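Thiosulfate sulfurtransferase (Pseudomonas aeruginosa, PDB 1YT8) probably transfers sulfur from thiosulfate to cyanide, as a chain built of four rhodanese-like domains. Local coordinates at residues Thr314-Val328 against Ala339-Leu352. Residues are numbered along the deposited sequence; the frame is centred on the assembly and turned at random.
Sequences TDHVASVRGARLVLV and ASWLAQMGWQVAVL
Leu325 and Leu327 pair with Val349 and Val351 as parallel neighbours in the five-stranded sheet of a rhodanese-like domain, where strand 324-328, helix 334-344 and strand 348-352 form a beta-alpha-beta unit. Four backbone bonds join the strands: Leu325 N to Gln348 O, Ala350 N to Leu325 O (2.8 Å), Leu327 N to Ala350 O and Leu352 N to Leu327 O. Water 1 continues the ladder at its start, linking Ala323 O to Gln348 N.

Apolar contacts seat the helix on one sheet face. Leu342 CD1 meets both Leu325 CD2 (3.7 Å) and Leu327 CD1 (3.8 Å), while Leu342 CD2 reaches Thr314 CG2. On the other face, whose Val326 and Ala350 pack on helix 269-277, Gln348 runs alongside the aliphatic part of Arg324; Gln348 OE1 is hydrogen-bonded to Arg281, Arg324 NH1 forms a salt bridge with Glu278, and water 2 accepts from both Arg324 NH1 and Gln348 NE2.

A Schellman motif with Gly346 at C-prime ends the helix and leads into Trp347. Trp347 CH2 lies 3.7 Å from Ala318 CB in the loop between helix 314-317 and strand 324-328, and Trp347 CE3 is 3.6 Å from Leu325 CD1 near the start of that strand. Arg321, bent at chi2 (58°), sets NH1 over a face of the Trp347 indole, in a cation-pi contact with the five-membered ring, the guanidinium edge turned to the ring and the planes 78° apart. NH1 and NH2 of Arg321 both grip Met345 O, at 3.1 and 3.0 Å, from opposite faces of the carbonyl plane.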
loop_
_atom_site.group_PDB
_atom_site.type_symbol
_atom_site.label_atom_id
_atom_site.label_comp_id
_atom_site.label_asym_id
_atom_site.label_seq_id
_atom_site.Cartn_x
_atom_site.Cartn_y
_atom_site.Cartn_z
ATOM N N THR A 314 4.349 -3.001 -2.691
ATOM C CA THR A 314 4.957 -2.420 -3.885
ATOM C C THR A 314 3.977 -1.872 -4.931
ATOM O O THR A 314 4.200 -0.799 -5.499
ATOM C CB THR A 314 5.891 -3.452 -4.560
ATOM O OG1 THR A 314 6.663 -4.126 -3.554
ATOM C CG2 THR A 314 6.844 -2.764 -5.522
ATOM N N ASP A 315 2.896 -2.604 -5.177
ATOM C CA ASP A 315 1.905 -2.202 -6.171
ATOM C C ASP A 315 1.097 -0.943 -5.837
ATOM O O ASP A 315 0.441 -0.377 -6.715
ATOM C CB ASP A 315 0.958 -3.370 -6.453
ATOM C CG ASP A 315 0.232 -3.841 -5.213
ATOM O OD1 ASP A 315 0.902 -4.345 -4.285
ATOM O OD2 ASP A 315 -1.009 -3.697 -5.168
ATOM N N HIS A 316 1.137 -0.502 -4.582
ATOM C CA HIS A 316 0.414 0.705 -4.188
ATOM C C HIS A 316 1.164 1.951 -4.650
ATOM O O HIS A 316 0.579 3.027 -4.774
ATOM C CB HIS A 316 0.253 0.788 -2.663
ATOM C CG HIS A 316 -0.744 -0.174 -2.096
ATOM N ND1 HIS A 316 -1.199 -0.087 -0.797
ATOM C CD2 HIS A 316 -1.369 -1.246 -2.641
ATOM C CE1 HIS A 316 -2.059 -1.063 -0.567
ATOM N NE2 HIS A 316 -2.179 -1.780 -1.669
ATOM N N VAL A 317 2.462 1.792 -4.897
ATOM C CA VAL A 317 3.326 2.897 -5.310
ATOM C C VAL A 317 3.822 2.733 -6.745
ATOM O O VAL A 317 3.599 3.597 -7.595
ATOM C CB VAL A 317 4.544 2.997 -4.362
ATOM C CG1 VAL A 317 5.424 4.178 -4.748
ATOM C CG2 VAL A 317 4.060 3.128 -2.918
ATOM N N ALA A 318 4.510 1.627 -7.002
ATOM C CA ALA A 318 5.030 1.335 -8.335
ATOM C C ALA A 318 4.010 0.460 -9.048
ATOM O O ALA A 318 4.183 -0.753 -9.170
ATOM C CB ALA A 318 6.370 0.617 -8.227
ATOM N N SER A 319 2.939 1.093 -9.514
ATOM C CA SER A 319 1.856 0.399 -10.192
ATOM C C SER A 319 2.152 0.082 -11.653
ATOM O O SER A 319 1.466 -0.734 -12.270
ATOM C CB SER A 319 0.574 1.226 -10.071
ATOM O OG SER A 319 0.279 1.457 -8.700
ATOM N N VAL A 320 3.166 0.734 -12.209
ATOM C CA VAL A 320 3.555 0.486 -13.588
ATOM C C VAL A 320 4.607 -0.619 -13.570
ATOM O O VAL A 320 5.764 -0.378 -13.227
ATOM C CB VAL A 320 4.164 1.746 -14.240
ATOM C CG1 VAL A 320 4.675 1.414 -15.638
ATOM C CG2 VAL A 320 3.117 2.856 -14.304
ATOM N N ARG A 321 4.196 -1.834 -13.919
ATOM C CA ARG A 321 5.115 -2.964 -13.949
ATOM C C ARG A 321 6.089 -2.701 -15.093
ATOM O O ARG A 321 5.671 -2.395 -16.212
ATOM C CB ARG A 321 4.343 -4.267 -14.185
ATOM C CG ARG A 321 5.186 -5.532 -14.086
ATOM C CD ARG A 321 5.876 -5.663 -12.726
ATOM N NE ARG A 321 6.504 -6.974 -12.582
ATOM C CZ ARG A 321 7.420 -7.279 -11.669
ATOM N NH1 ARG A 321 7.836 -6.365 -10.802
ATOM N NH2 ARG A 321 7.918 -8.510 -11.620
ATOM N N GLY A 322 7.385 -2.810 -14.813
ATOM C CA GLY A 322 8.378 -2.546 -15.839
ATOM C C GLY A 322 9.030 -1.187 -15.632
ATOM O O GLY A 322 10.010 -0.852 -16.303
ATOM N N ALA A 323 8.483 -0.406 -14.702
ATOM C CA ALA A 323 9.009 0.923 -14.384
ATOM C C ALA A 323 10.365 0.838 -13.696
ATOM O O ALA A 323 10.857 -0.249 -13.397
ATOM C CB ALA A 323 8.031 1.687 -13.496
ATOM N N ARG A 324 10.926 2.012 -13.419
ATOM C CA ARG A 324 12.240 2.181 -12.809
ATOM C C ARG A 324 12.101 2.811 -11.418
ATOM O O ARG A 324 11.334 3.752 -11.249
ATOM C CB ARG A 324 13.041 3.112 -13.725
ATOM C CG ARG A 324 14.501 2.849 -13.831
ATOM C CD ARG A 324 15.024 3.289 -15.204
ATOM N NE ARG A 324 14.662 4.654 -15.603
ATOM C CZ ARG A 324 15.153 5.251 -16.689
ATOM N NH1 ARG A 324 16.012 4.599 -17.461
ATOM N NH2 ARG A 324 14.803 6.491 -17.010
ATOM N N LEU A 325 12.846 2.301 -10.436
ATOM C CA LEU A 325 12.804 2.835 -9.070
ATOM C C LEU A 325 14.168 3.345 -8.588
ATOM O O LEU A 325 15.191 2.712 -8.825
ATOM C CB LEU A 325 12.321 1.766 -8.081
ATOM C CG LEU A 325 10.835 1.411 -7.977
ATOM C CD1 LEU A 325 10.289 0.967 -9.313
ATOM C CD2 LEU A 325 10.674 0.310 -6.941
ATOM N N VAL A 326 14.173 4.490 -7.911
ATOM C CA VAL A 326 15.405 5.064 -7.363
ATOM C C VAL A 326 15.162 5.259 -5.865
ATOM O O VAL A 326 14.264 5.999 -5.467
ATOM C CB VAL A 326 15.741 6.421 -8.005
ATOM C CG1 VAL A 326 16.982 7.011 -7.350
ATOM C CG2 VAL A 326 15.971 6.243 -9.495
ATOM N N LEU A 327 15.962 4.598 -5.034
ATOM C CA LEU A 327 15.762 4.679 -3.591
ATOM C C LEU A 327 16.699 5.609 -2.833
ATOM O O LEU A 327 17.910 5.643 -3.081
ATOM C CB LEU A 327 15.827 3.275 -2.983
ATOM C CG LEU A 327 14.910 2.221 -3.609
ATOM C CD1 LEU A 327 14.884 0.984 -2.711
ATOM C CD2 LEU A 327 13.492 2.783 -3.783
ATOM N N VAL A 328 16.113 6.336 -1.883
ATOM C CA VAL A 328 16.833 7.299 -1.058
ATOM C C VAL A 328 16.887 6.955 0.432
ATOM O O VAL A 328 15.898 6.525 1.018
ATOM C CB VAL A 328 16.180 8.704 -1.164
ATOM C CG1 VAL A 328 16.935 9.712 -0.295
ATOM C CG2 VAL A 328 16.148 9.159 -2.616
ATOM N N ALA A 339 16.250 -2.197 -1.980
ATOM C CA ALA A 339 16.513 -2.340 -3.410
ATOM C C ALA A 339 16.844 -3.792 -3.759
ATOM O O ALA A 339 16.409 -4.301 -4.793
ATOM C CB ALA A 339 17.662 -1.425 -3.827
ATOM N N SER A 340 17.601 -4.468 -2.898
ATOM C CA SER A 340 17.956 -5.857 -3.180
ATOM C C SER A 340 16.696 -6.716 -3.307
ATOM O O SER A 340 16.636 -7.618 -4.139
ATOM C CB SER A 340 18.893 -6.426 -2.096
ATOM O OG SER A 340 18.222 -6.696 -0.878
ATOM N N TRP A 341 15.685 -6.427 -2.490
ATOM C CA TRP A 341 14.437 -7.181 -2.549
ATOM C C TRP A 341 13.626 -6.823 -3.798
ATOM O O TRP A 341 13.072 -7.701 -4.461
ATOM C CB TRP A 341 13.614 -6.936 -1.275
ATOM C CG TRP A 341 14.212 -7.611 -0.074
ATOM C CD1 TRP A 341 14.566 -7.026 1.111
ATOM C CD2 TRP A 341 14.560 -8.996 0.041
ATOM N NE1 TRP A 341 15.118 -7.967 1.957
ATOM C CE2 TRP A 341 15.123 -9.183 1.323
ATOM C CE3 TRP A 341 14.450 -10.101 -0.820
ATOM C CZ2 TRP A 341 15.577 -10.432 1.768
ATOM C CZ3 TRP A 341 14.903 -11.344 -0.378
ATOM C CH2 TRP A 341 15.459 -11.497 0.905
ATOM N N LEU A 342 13.561 -5.535 -4.122
ATOM C CA LEU A 342 12.829 -5.089 -5.307
ATOM C C LEU A 342 13.473 -5.669 -6.576
ATOM O O LEU A 342 12.784 -6.004 -7.542
ATOM C CB LEU A 342 12.810 -3.552 -5.355
ATOM C CG LEU A 342 11.958 -2.908 -4.252
ATOM C CD1 LEU A 342 12.312 -1.435 -4.085
ATOM C CD2 LEU A 342 10.487 -3.081 -4.589
ATOM N N ALA A 343 14.798 -5.789 -6.565
ATOM C CA ALA A 343 15.524 -6.347 -7.704
ATOM C C ALA A 343 15.144 -7.818 -7.877
ATOM O O ALA A 343 14.937 -8.295 -8.997
ATOM C CB ALA A 343 17.030 -6.214 -7.476
ATOM N N GLN A 344 15.041 -8.530 -6.760
ATOM C CA GLN A 344 14.689 -9.942 -6.782
ATOM C C GLN A 344 13.241 -10.138 -7.208
ATOM O O GLN A 344 12.855 -11.213 -7.671
ATOM C CB GLN A 344 14.970 -10.565 -5.409
ATOM C CG GLN A 344 16.478 -10.697 -5.149
ATOM C CD GLN A 344 16.829 -11.110 -3.732
ATOM O OE1 GLN A 344 16.707 -12.274 -3.356
ATOM N NE2 GLN A 344 17.277 -10.149 -2.940
HETATM N N MSE A 345 12.442 -9.088 -7.067
HETATM C CA MSE A 345 11.052 -9.147 -7.488
HETATM C C MSE A 345 10.946 -8.660 -8.933
HETATM O O MSE A 345 9.866 -8.315 -9.413
HETATM C CB MSE A 345 10.164 -8.312 -6.559
HETATM C CG MSE A 345 9.888 -9.000 -5.229
HETATM SE SE MSE A 345 8.488 -8.124 -4.192
HETATM C CE MSE A 345 9.500 -6.620 -3.579
ATOM N N GLY A 346 12.095 -8.631 -9.609
ATOM C CA GLY A 346 12.156 -8.242 -11.010
ATOM C C GLY A 346 12.174 -6.773 -11.383
ATOM O O GLY A 346 12.085 -6.445 -12.568
ATOM N N TRP A 347 12.293 -5.883 -10.404
ATOM C CA TRP A 347 12.302 -4.456 -10.707
ATOM C C TRP A 347 13.672 -3.922 -11.095
ATOM O O TRP A 347 14.700 -4.402 -10.607
ATOM C CB TRP A 347 11.817 -3.635 -9.505
ATOM C CG TRP A 347 10.380 -3.832 -9.152
ATOM C CD1 TRP A 347 9.867 -4.706 -8.233
ATOM C CD2 TRP A 347 9.263 -3.159 -9.737
ATOM N NE1 TRP A 347 8.496 -4.617 -8.210
ATOM C CE2 TRP A 347 8.097 -3.676 -9.126
ATOM C CE3 TRP A 347 9.132 -2.169 -10.724
ATOM C CZ2 TRP A 347 6.814 -3.237 -9.470
ATOM C CZ3 TRP A 347 7.854 -1.733 -11.066
ATOM C CH2 TRP A 347 6.711 -2.269 -10.438
ATOM N N GLN A 348 13.681 -2.935 -11.988
ATOM C CA GLN A 348 14.924 -2.275 -12.348
ATOM C C GLN A 348 14.982 -1.237 -11.237
ATOM O O GLN A 348 14.108 -0.370 -11.131
ATOM C CB GLN A 348 14.833 -1.589 -13.711
ATOM C CG GLN A 348 15.970 -0.598 -13.951
ATOM C CD GLN A 348 16.072 -0.151 -15.396
ATOM O OE1 GLN A 348 15.067 -0.039 -16.100
ATOM N NE2 GLN A 348 17.293 0.123 -15.841
ATOM N N VAL A 349 15.998 -1.335 -10.395
ATOM C CA VAL A 349 16.106 -0.426 -9.270
ATOM C C VAL A 349 17.528 0.059 -9.037
ATOM O O VAL A 349 18.500 -0.674 -9.242
ATOM C CB VAL A 349 15.578 -1.117 -7.986
ATOM C CG1 VAL A 349 16.355 -2.398 -7.733
ATOM C CG2 VAL A 349 15.682 -0.173 -6.790
ATOM N N ALA A 350 17.634 1.307 -8.604
ATOM C CA ALA A 350 18.921 1.919 -8.324
ATOM C C ALA A 350 18.878 2.594 -6.960
ATOM O O ALA A 350 17.810 2.968 -6.478
ATOM C CB ALA A 350 19.246 2.949 -9.398
ATOM N N VAL A 351 20.044 2.727 -6.336
ATOM C CA VAL A 351 20.161 3.409 -5.054
ATOM C C VAL A 351 20.919 4.702 -5.363
ATOM O O VAL A 351 21.917 4.684 -6.089
ATOM C CB VAL A 351 20.953 2.569 -4.032
ATOM C CG1 VAL A 351 21.265 3.403 -2.799
ATOM C CG2 VAL A 351 20.137 1.338 -3.636
ATOM N N LEU A 352 20.438 5.817 -4.827
ATOM C CA LEU A 352 21.058 7.117 -5.069
ATOM C C LEU A 352 22.252 7.367 -4.146
ATOM O O LEU A 352 22.091 7.490 -2.929
ATOM C CB LEU A 352 20.007 8.219 -4.893
ATOM C CG LEU A 352 20.311 9.614 -5.441
ATOM C CD1 LEU A 352 20.767 9.518 -6.889
ATOM C CD2 LEU A 352 19.062 10.481 -5.326
HETATM O O HOH W 1 11.204 -2.956 -13.528
HETATM O O HOH W 2 17.673 2.282 -17.919
HETATM O O HOH W 3 20.044 6.429 -1.310
#